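Local coordinates for chitinase (Chromobacterium violaceum, PDB 4TXG), which probably binds chitin and hydrolyses its glycosidic bonds as a family 18 glycoside hydrolase, at residues Leu183-Tyr188 / Gly245-Ile250; Ala189-Asp194 / Ile250-Trp255; Gly308-Phe313 / Thr367-Ala372. One frame throughout, in Å; residues are numbered along the deposited sequence.

Contact 1: residues Leu183-Tyr188 / Gly245-Ile250; sequences LTHINY and GVKTLI
Leu183 opens the contact with its carbonyl, whose O rests against the CG2 methyl of Val246. One residue on, Thr184 O accepts a bond from Lys247 N (3.0 Å); a water lies between Thr184 O and Gly245 O. The OG1 of Thr184 reaches ND1 of His185 at the edge of the imidazole, 2.8 Å away. Because His185 NE2 is bonded to Glu146, the ring is gripped at both nitrogens and its rotation is fixed. Lys247 runs alongside it, with CB 3.5 Å from His185 CD2, while Leu249 CD1 meets the ring edge in plane. Ile186 takes both backbone bonds of a parallel pair, from its N to Lys247 O (2.8 Å) and from Leu249 N to its O (2.9 Å). Its side chain goes to the other face of the sheet, where CD1 touches CG1 of Val246. Asn187 returns to the histidine face and lays OD1 against Leu249 CB at 3.5 Å, the two side chains pointing the same way. Tyr188 N continues the pairing with a bond to Leu249 O (2.9 Å). With CG anti to the backbone N (chi1 -179°), the tyrosine ring swings out to bring CD1 within 3.5 Å of Ile250 CD1. The pair belongs to the parallel TIM barrel: strand 155-161 flanks the first segment and strand 308-312 the second. His185 and Leu249 reach strand 365-371 (Gln365, Thr367), and Asn187 lies against Asp310, whereas Tyr188 packs edge-to-face on Phe233 of helix 231-242 and Thr248 OG1 bonds Lys240 of the same helix.

Contact 2: residues Ala189-Asp194 / Ile250-Trp255; sequences AFAHVD and ISVGGW
The SxGG motif of family 18 chitinases, here Ser251-Val252-Gly253-Gly254, meets Phe190 at the C-terminal end of two neighbouring TIM-barrel strands, just after a cis peptide between Ala189 and Phe190. The strands diverge here, their axes 52° apart, and one parallel bridge, Ala191 with Val252, holds them. Ala191 N donates a hydrogen bond to Ser251 O (2.7 Å), and Gly253 N answers to Ala191 O at 2.9 Å. On the bridge's own face of the sheet the Ala191 methyl sits between Ile250 CG1 (3.7 Å) and Val252 CG2 (4.1 Å), an apolar seam backed by helix 287-304 through Phe293 and Phe300. Farther along, the side chains of Val193 and Val252 cross at about a right angle, CG2 touching CG1.

Phe190 serves the other side. Its CG lies beside the backbone N (chi1 -77°), which turns the ring over the double glycine and places Ser251 O at its edge, in plane; Ser251 OG is bonded to Asp310 on the next strand. The ring is sandwiched: Ala189 CB stands 3.5 Å above the centre of one face, a close pairing of sequence neighbours. Against the opposite face come the bare glycines, Gly253 O above the rim, 3.4 Å from Phe190 CG, and Gly254 CA in a CH-pi contact 4.0 Å from the Phe190 ring centroid.

Contact 3: residues Gly308-Phe313 / Thr367-Ala372; sequences GVDIDF and TAAVPA
Asp310 holds CG anti to its own N (chi1 176°) and Thr367 sets OG1 between its N and carbonyl carbon (chi1 67°), and these two torsions bring hydroxyl and carboxylate together, the side chains crossing at about a right angle. Thr367 OG1 donates to Asp310 OD1 at 2.7 Å, arriving on the anti side and 19° out of the carboxylate plane. The other oxygen, OD2, is bonded to the hydroxyls of Tyr159 and Ser251, which makes three hydroxyls steadying one buried carboxylate. Backbone bonds run beside it: Thr367 N to Val309 O at 2.9 Å, Ile311 N to Thr367 O at 2.8 Å, and Ala369 N to Ile311 O at 3.0 Å. Beyond this the strands part and water fills in; one water bonds Phe313 N and lies 2.7 Å from Ile311 O, and a second links Phe313 O with Ala369 O. Asp312 leans over the Ala369 methyl, OD1 lying 3.6 Å from Ala369 CB. The first segment carries most of the DxxDxDxE signature of family 18, including Asp310 and Asp312; the signature starts at Asp307 and ends at Glu314, probably the proton donor, as in related chitinases. Strand 247-253 lines the other edge of strand 308-312 and strand 391-395 follows Thr367 and Ala369 round the barrel, while helix 287-304 covers the outside through Ile311 on Phe293 and Val309 on Leu301.

Overall arrangement
From the N terminus, the chain lays down strand 185-193, passes through helix 231-242, and returns on strand 247-253. Contact 1 closes that excursion at the start of the two strands and contact 2 closes it again at their ends. Their segments alternate along the sequence, so the two contacts cross, and they share Ile250; Tyr188 O to Ser251 N probably carries the pairing from one into the other. Contact 3 follows in series, closing the loop from 308-313 through helix 338-360 to 367-372. Ile250 and Val252 probably give their carbonyls to the amides of Asp310 and Asp312, joining all three contacts into one arc of the barrel wall.

Contact 1: residues Leu183-Tyr188 / Gly245-Ile250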
loop_
_atom_site.group_PDB
_atom_site.type_symbol
_atom_site.label_atom_id
_atom_site.label_comp_id
_atom_site.label_asym_id
_atom_site.label_seq_id
_atom_site.Cartn_x
_atom_site.Cartn_y
_atom_site.Cartn_z
ATOM N N LEU A 183 -12.570 -10.198 10.241
ATOM C CA LEU A 183 -11.778 -9.772 9.081
ATOM C C LEU A 183 -12.520 -9.967 7.758
ATOM O O LEU A 183 -13.525 -10.679 7.692
ATOM C CB LEU A 183 -10.458 -10.560 9.008
ATOM C CG LEU A 183 -9.456 -10.526 10.152
ATOM C CD1 LEU A 183 -8.281 -11.403 9.822
ATOM C CD2 LEU A 183 -8.985 -9.106 10.390
ATOM N N THR A 184 -12.019 -9.347 6.695
ATOM C CA THR A 184 -12.561 -9.630 5.368
ATOM C C THR A 184 -11.532 -10.307 4.455
ATOM O O THR A 184 -11.901 -11.093 3.573
ATOM C CB THR A 184 -13.082 -8.351 4.674
ATOM O OG1 THR A 184 -12.001 -7.429 4.469
ATOM C CG2 THR A 184 -14.179 -7.689 5.515
ATOM N N HIS A 185 -10.253 -9.989 4.665
ATOM C CA HIS A 185 -9.151 -10.520 3.861
ATOM C C HIS A 185 -7.941 -10.832 4.736
ATOM O O HIS A 185 -7.649 -10.112 5.690
ATOM C CB HIS A 185 -8.703 -9.530 2.777
ATOM C CG HIS A 185 -9.770 -9.149 1.799
ATOM N ND1 HIS A 185 -10.818 -8.317 2.124
ATOM C CD2 HIS A 185 -9.926 -9.452 0.487
ATOM C CE1 HIS A 185 -11.592 -8.146 1.065
ATOM N NE2 HIS A 185 -11.069 -8.819 0.057
ATOM N N ILE A 186 -7.229 -11.897 4.387
ATOM C CA ILE A 186 -5.956 -12.227 5.026
ATOM C C ILE A 186 -4.878 -12.355 3.966
ATOM O O ILE A 186 -5.039 -13.099 2.999
ATOM C CB ILE A 186 -6.031 -13.542 5.801
ATOM C CG1 ILE A 186 -7.101 -13.469 6.895
ATOM C CG2 ILE A 186 -4.647 -13.916 6.368
ATOM C CD1 ILE A 186 -7.549 -14.857 7.378
ATOM N N ASN A 187 -3.788 -11.625 4.159
ATOM C CA ASN A 187 -2.636 -11.697 3.271
ATOM C C ASN A 187 -1.538 -12.522 3.921
ATOM O O ASN A 187 -1.090 -12.196 5.017
ATOM C CB ASN A 187 -2.089 -10.303 2.965
ATOM C CG ASN A 187 -2.996 -9.485 2.068
ATOM O OD1 ASN A 187 -3.893 -10.007 1.414
ATOM N ND2 ASN A 187 -2.742 -8.178 2.025
ATOM N N TYR A 188 -1.089 -13.571 3.240
ATOM C CA TYR A 188 -0.009 -14.402 3.757
ATOM C C TYR A 188 1.346 -13.866 3.319
ATOM O O TYR A 188 1.610 -13.744 2.119
ATOM C CB TYR A 188 -0.187 -15.843 3.270
ATOM C CG TYR A 188 0.862 -16.813 3.758
ATOM C CD1 TYR A 188 2.093 -16.936 3.112
ATOM C CD2 TYR A 188 0.608 -17.628 4.858
ATOM C CE1 TYR A 188 3.049 -17.854 3.551
ATOM C CE2 TYR A 188 1.551 -18.526 5.308
ATOM C CZ TYR A 188 2.767 -18.640 4.653
ATOM O OH TYR A 188 3.693 -19.552 5.102
ATOM N N GLY A 245 -16.734 -16.310 3.450
ATOM C CA GLY A 245 -16.665 -15.003 2.837
ATOM C C GLY A 245 -15.286 -14.395 2.937
ATOM O O GLY A 245 -14.949 -13.487 2.171
ATOM N N VAL A 246 -14.478 -14.897 3.867
ATOM C CA VAL A 246 -13.149 -14.335 4.090
ATOM C C VAL A 246 -12.206 -14.755 2.967
ATOM O O VAL A 246 -12.120 -15.937 2.636
ATOM C CB VAL A 246 -12.578 -14.766 5.458
ATOM C CG1 VAL A 246 -11.136 -14.274 5.621
ATOM C CG2 VAL A 246 -13.458 -14.233 6.577
ATOM N N LYS A 247 -11.510 -13.784 2.381
ATOM C CA LYS A 247 -10.574 -14.057 1.288
ATOM C C LYS A 247 -9.157 -14.294 1.803
ATOM O O LYS A 247 -8.742 -13.673 2.779
ATOM C CB LYS A 247 -10.562 -12.886 0.295
ATOM C CG LYS A 247 -11.933 -12.543 -0.275
ATOM C CD LYS A 247 -12.401 -13.655 -1.220
ATOM C CE LYS A 247 -13.909 -13.632 -1.421
ATOM N NZ LYS A 247 -14.377 -12.287 -1.801
ATOM N N THR A 248 -8.412 -15.183 1.150
ATOM C CA THR A 248 -6.971 -15.244 1.397
ATOM C C THR A 248 -6.192 -14.897 0.133
ATOM O O THR A 248 -6.564 -15.288 -0.979
ATOM C CB THR A 248 -6.523 -16.629 1.919
ATOM O OG1 THR A 248 -6.925 -17.660 1.006
ATOM C CG2 THR A 248 -7.134 -16.891 3.289
ATOM N N LEU A 249 -5.121 -14.127 0.310
ATOM C CA LEU A 249 -4.261 -13.749 -0.800
ATOM C C LEU A 249 -2.812 -14.053 -0.448
ATOM O O LEU A 249 -2.411 -13.939 0.712
ATOM C CB LEU A 249 -4.419 -12.260 -1.149
ATOM C CG LEU A 249 -5.797 -11.864 -1.708
ATOM C CD1 LEU A 249 -6.718 -11.409 -0.585
ATOM C CD2 LEU A 249 -5.668 -10.784 -2.767
ATOM N N ILE A 250 -2.037 -14.453 -1.446
ATOM C CA ILE A 250 -0.615 -14.691 -1.233
ATOM C C ILE A 250 0.164 -13.403 -1.536
ATOM O O ILE A 250 0.082 -12.853 -2.643
ATOM C CB ILE A 250 -0.115 -15.899 -2.087
ATOM C CG1 ILE A 250 1.381 -16.148 -1.855
ATOM C CG2 ILE A 250 -0.454 -15.730 -3.588
ATOM C CD1 ILE A 250 1.730 -16.513 -0.393
HETATM O O HOH W 1 -14.388 -10.388 2.269
#

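Contact 2: residues Ala189-Asp194 / Ile250-Trp255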
loop_
_atom_site.group_PDB
_atom_site.type_symbol
_atom_site.label_atom_id
_atom_site.label_comp_id
_atom_site.label_asym_id
_atom_site.label_seq_id
_atom_site.Cartn_x
_atom_site.Cartn_y
_atom_site.Cartn_z
ATOM N N ALA A 189 2.209 -13.588 4.293
ATOM C CA ALA A 189 3.535 -13.009 4.043
ATOM C C ALA A 189 4.648 -13.978 4.426
ATOM O O ALA A 189 4.675 -14.426 5.571
ATOM C CB ALA A 189 3.680 -11.700 4.842
ATOM N N PHE A 190 5.583 -14.320 3.531
ATOM C CA PHE A 190 5.678 -13.872 2.135
ATOM C C PHE A 190 6.023 -15.016 1.198
ATOM O O PHE A 190 6.801 -15.906 1.560
ATOM C CB PHE A 190 6.787 -12.829 1.949
ATOM C CG PHE A 190 6.438 -11.455 2.417
ATOM C CD1 PHE A 190 5.499 -10.700 1.738
ATOM C CD2 PHE A 190 7.095 -10.901 3.502
ATOM C CE1 PHE A 190 5.201 -9.417 2.164
ATOM C CE2 PHE A 190 6.802 -9.623 3.934
ATOM C CZ PHE A 190 5.853 -8.887 3.257
ATOM N N ALA A 191 5.499 -14.961 -0.023
ATOM C CA ALA A 191 6.111 -15.686 -1.130
ATOM C C ALA A 191 7.212 -14.808 -1.739
ATOM O O ALA A 191 7.295 -13.610 -1.454
ATOM C CB ALA A 191 5.072 -16.066 -2.187
ATOM N N HIS A 192 8.064 -15.404 -2.564
ATOM C CA HIS A 192 9.096 -14.645 -3.255
ATOM C C HIS A 192 9.134 -15.071 -4.712
ATOM O O HIS A 192 8.446 -16.009 -5.108
ATOM C CB HIS A 192 10.466 -14.856 -2.605
ATOM C CG HIS A 192 10.934 -16.277 -2.636
ATOM N ND1 HIS A 192 10.690 -17.165 -1.611
ATOM C CD2 HIS A 192 11.643 -16.963 -3.569
ATOM C CE1 HIS A 192 11.216 -18.342 -1.914
ATOM N NE2 HIS A 192 11.807 -18.241 -3.093
ATOM N N VAL A 193 9.922 -14.354 -5.503
ATOM C CA VAL A 193 10.182 -14.720 -6.887
ATOM C C VAL A 193 11.447 -15.561 -6.925
ATOM O O VAL A 193 12.517 -15.082 -6.539
ATOM C CB VAL A 193 10.355 -13.475 -7.766
ATOM C CG1 VAL A 193 10.673 -13.879 -9.212
ATOM C CG2 VAL A 193 9.105 -12.618 -7.690
ATOM N N ASP A 194 11.346 -16.814 -7.357
ATOM C CA ASP A 194 12.511 -17.681 -7.241
ATOM C C ASP A 194 13.418 -17.554 -8.470
ATOM O O ASP A 194 13.180 -16.722 -9.343
ATOM C CB ASP A 194 12.109 -19.152 -6.970
ATOM C CG ASP A 194 11.458 -19.861 -8.158
ATOM O OD1 ASP A 194 11.559 -19.421 -9.320
ATOM O OD2 ASP A 194 10.854 -20.927 -7.911
ATOM N N ILE A 250 -2.037 -14.453 -1.446
ATOM C CA ILE A 250 -0.615 -14.691 -1.233
ATOM C C ILE A 250 0.164 -13.403 -1.536
ATOM O O ILE A 250 0.082 -12.853 -2.643
ATOM C CB ILE A 250 -0.115 -15.899 -2.087
ATOM C CG1 ILE A 250 1.381 -16.148 -1.855
ATOM C CG2 ILE A 250 -0.454 -15.730 -3.588
ATOM C CD1 ILE A 250 1.730 -16.513 -0.393
ATOM N N SER A 251 0.881 -12.890 -0.536
ATOM C CA SER A 251 1.692 -11.693 -0.752
ATOM C C SER A 251 3.087 -12.084 -1.213
ATOM O O SER A 251 3.705 -12.990 -0.657
ATOM C CB SER A 251 1.780 -10.838 0.509
ATOM O OG SER A 251 0.497 -10.449 0.932
ATOM N N VAL A 252 3.578 -11.384 -2.229
ATOM C CA VAL A 252 4.850 -11.728 -2.843
ATOM C C VAL A 252 5.813 -10.550 -2.723
ATOM O O VAL A 252 5.492 -9.444 -3.149
ATOM C CB VAL A 252 4.677 -12.095 -4.332
ATOM C CG1 VAL A 252 5.992 -12.654 -4.907
ATOM C CG2 VAL A 252 3.525 -13.083 -4.510
ATOM N N GLY A 253 6.981 -10.785 -2.128
ATOM C CA GLY A 253 7.989 -9.741 -2.013
ATOM C C GLY A 253 8.242 -9.278 -0.587
ATOM O O GLY A 253 8.714 -10.044 0.258
ATOM N N GLY A 254 7.932 -8.016 -0.318
ATOM C CA GLY A 254 8.274 -7.408 0.953
ATOM C C GLY A 254 9.664 -6.811 0.894
ATOM O O GLY A 254 10.341 -6.913 -0.125
ATOM N N TRP A 255 10.107 -6.209 1.995
ATOM C CA TRP A 255 11.376 -5.485 2.007
ATOM C C TRP A 255 12.566 -6.421 1.784
ATOM O O TRP A 255 13.462 -6.114 0.998
ATOM C CB TRP A 255 11.535 -4.717 3.323
ATOM C CG TRP A 255 12.747 -3.792 3.391
ATOM C CD1 TRP A 255 13.788 -3.875 4.276
ATOM C CD2 TRP A 255 13.023 -2.653 2.559
ATOM N NE1 TRP A 255 14.691 -2.868 4.043
ATOM C CE2 TRP A 255 14.248 -2.103 2.998
ATOM C CE3 TRP A 255 12.361 -2.051 1.484
ATOM C CZ2 TRP A 255 14.817 -0.973 2.405
ATOM C CZ3 TRP A 255 12.932 -0.928 0.891
ATOM C CH2 TRP A 255 14.151 -0.407 1.352
#

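Contact 3: residues Gly308-Phe313 / Thr367-Ala372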
loop_
_atom_site.group_PDB
_atom_site.type_symbol
_atom_site.label_atom_id
_atom_site.label_comp_id
_atom_site.label_asym_id
_atom_site.label_seq_id
_atom_site.Cartn_x
_atom_site.Cartn_y
_atom_site.Cartn_z
ATOM N N GLY A 308 -6.447 -14.792 -4.401
ATOM C CA GLY A 308 -5.787 -13.709 -5.103
ATOM C C GLY A 308 -4.310 -13.632 -4.814
ATOM O O GLY A 308 -3.791 -14.372 -3.978
ATOM N N VAL A 309 -3.644 -12.726 -5.518
ATOM C CA VAL A 309 -2.219 -12.463 -5.331
ATOM C C VAL A 309 -2.044 -11.005 -4.936
ATOM O O VAL A 309 -2.675 -10.122 -5.525
ATOM C CB VAL A 309 -1.419 -12.761 -6.623
ATOM C CG1 VAL A 309 0.055 -12.445 -6.439
ATOM C CG2 VAL A 309 -1.584 -14.209 -7.006
ATOM N N ASP A 310 -1.197 -10.766 -3.937
ATOM C CA ASP A 310 -0.891 -9.426 -3.458
ATOM C C ASP A 310 0.565 -9.131 -3.810
ATOM O O ASP A 310 1.480 -9.771 -3.302
ATOM C CB ASP A 310 -1.137 -9.342 -1.948
ATOM C CG ASP A 310 -0.760 -7.998 -1.356
ATOM O OD1 ASP A 310 -1.362 -6.975 -1.759
ATOM O OD2 ASP A 310 0.122 -7.983 -0.465
ATOM N N ILE A 311 0.783 -8.197 -4.725
ATOM C CA ILE A 311 2.134 -7.893 -5.173
ATOM C C ILE A 311 2.758 -6.842 -4.264
ATOM O O ILE A 311 2.272 -5.720 -4.192
ATOM C CB ILE A 311 2.135 -7.385 -6.632
ATOM C CG1 ILE A 311 1.548 -8.448 -7.558
ATOM C CG2 ILE A 311 3.548 -6.963 -7.055
ATOM C CD1 ILE A 311 2.360 -9.770 -7.595
ATOM N N ASP A 312 3.821 -7.216 -3.562
ATOM C CA ASP A 312 4.494 -6.318 -2.630
ATOM C C ASP A 312 5.926 -6.060 -3.115
ATOM O O ASP A 312 6.907 -6.438 -2.474
ATOM C CB ASP A 312 4.479 -6.914 -1.225
ATOM C CG ASP A 312 4.943 -5.932 -0.167
ATOM O OD1 ASP A 312 5.335 -4.788 -0.513
ATOM O OD2 ASP A 312 4.921 -6.307 1.021
ATOM N N PHE A 313 6.006 -5.431 -4.279
ATOM C CA PHE A 313 7.261 -5.104 -4.953
ATOM C C PHE A 313 7.802 -3.801 -4.360
ATOM O O PHE A 313 7.237 -2.730 -4.596
ATOM C CB PHE A 313 6.963 -5.015 -6.466
ATOM C CG PHE A 313 8.148 -4.737 -7.379
ATOM C CD1 PHE A 313 9.391 -4.313 -6.912
ATOM C CD2 PHE A 313 7.974 -4.877 -8.752
ATOM C CE1 PHE A 313 10.440 -4.046 -7.801
ATOM C CE2 PHE A 313 9.018 -4.629 -9.647
ATOM C CZ PHE A 313 10.250 -4.203 -9.168
ATOM N N THR A 367 -4.080 -7.647 -5.921
ATOM C CA THR A 367 -3.904 -6.455 -5.119
ATOM C C THR A 367 -2.418 -6.111 -5.062
ATOM O O THR A 367 -1.571 -6.871 -5.529
ATOM C CB THR A 367 -4.489 -6.642 -3.703
ATOM O OG1 THR A 367 -3.726 -7.610 -2.970
ATOM C CG2 THR A 367 -5.940 -7.132 -3.799
ATOM N N ALA A 368 -2.106 -4.945 -4.510
ATOM C CA ALA A 368 -0.716 -4.577 -4.329
ATOM C C ALA A 368 -0.546 -3.776 -3.062
ATOM O O ALA A 368 -1.399 -2.971 -2.708
ATOM C CB ALA A 368 -0.198 -3.779 -5.539
ATOM N N ALA A 369 0.553 -4.039 -2.372
ATOM C CA ALA A 369 0.998 -3.186 -1.276
ATOM C C ALA A 369 1.820 -2.077 -1.912
ATOM O O ALA A 369 2.835 -2.347 -2.576
ATOM C CB ALA A 369 1.813 -3.976 -0.273
ATOM N N VAL A 370 1.369 -0.838 -1.731
ATOM C CA VAL A 370 1.883 0.294 -2.492
ATOM C C VAL A 370 2.401 1.367 -1.532
ATOM O O VAL A 370 1.904 1.494 -0.412
ATOM C CB VAL A 370 0.792 0.879 -3.435
ATOM C CG1 VAL A 370 0.363 -0.153 -4.475
ATOM C CG2 VAL A 370 -0.423 1.363 -2.641
ATOM N N PRO A 371 3.426 2.122 -1.954
ATOM C CA PRO A 371 4.055 3.048 -1.009
ATOM C C PRO A 371 3.188 4.267 -0.679
ATOM O O PRO A 371 2.427 4.748 -1.521
ATOM C CB PRO A 371 5.347 3.466 -1.734
ATOM C CG PRO A 371 5.048 3.263 -3.192
ATOM C CD PRO A 371 4.138 2.056 -3.243
ATOM N N ALA A 372 3.295 4.748 0.556
ATOM C CA ALA A 372 2.655 6.015 0.926
ATOM C C ALA A 372 3.603 7.194 0.700
ATOM O O ALA A 372 3.169 8.346 0.603
ATOM C CB ALA A 372 2.199 5.984 2.395
HETATM O O HOH W 2 3.709 -3.746 -5.443
HETATM O O HOH W 3 4.938 -1.516 -3.964
#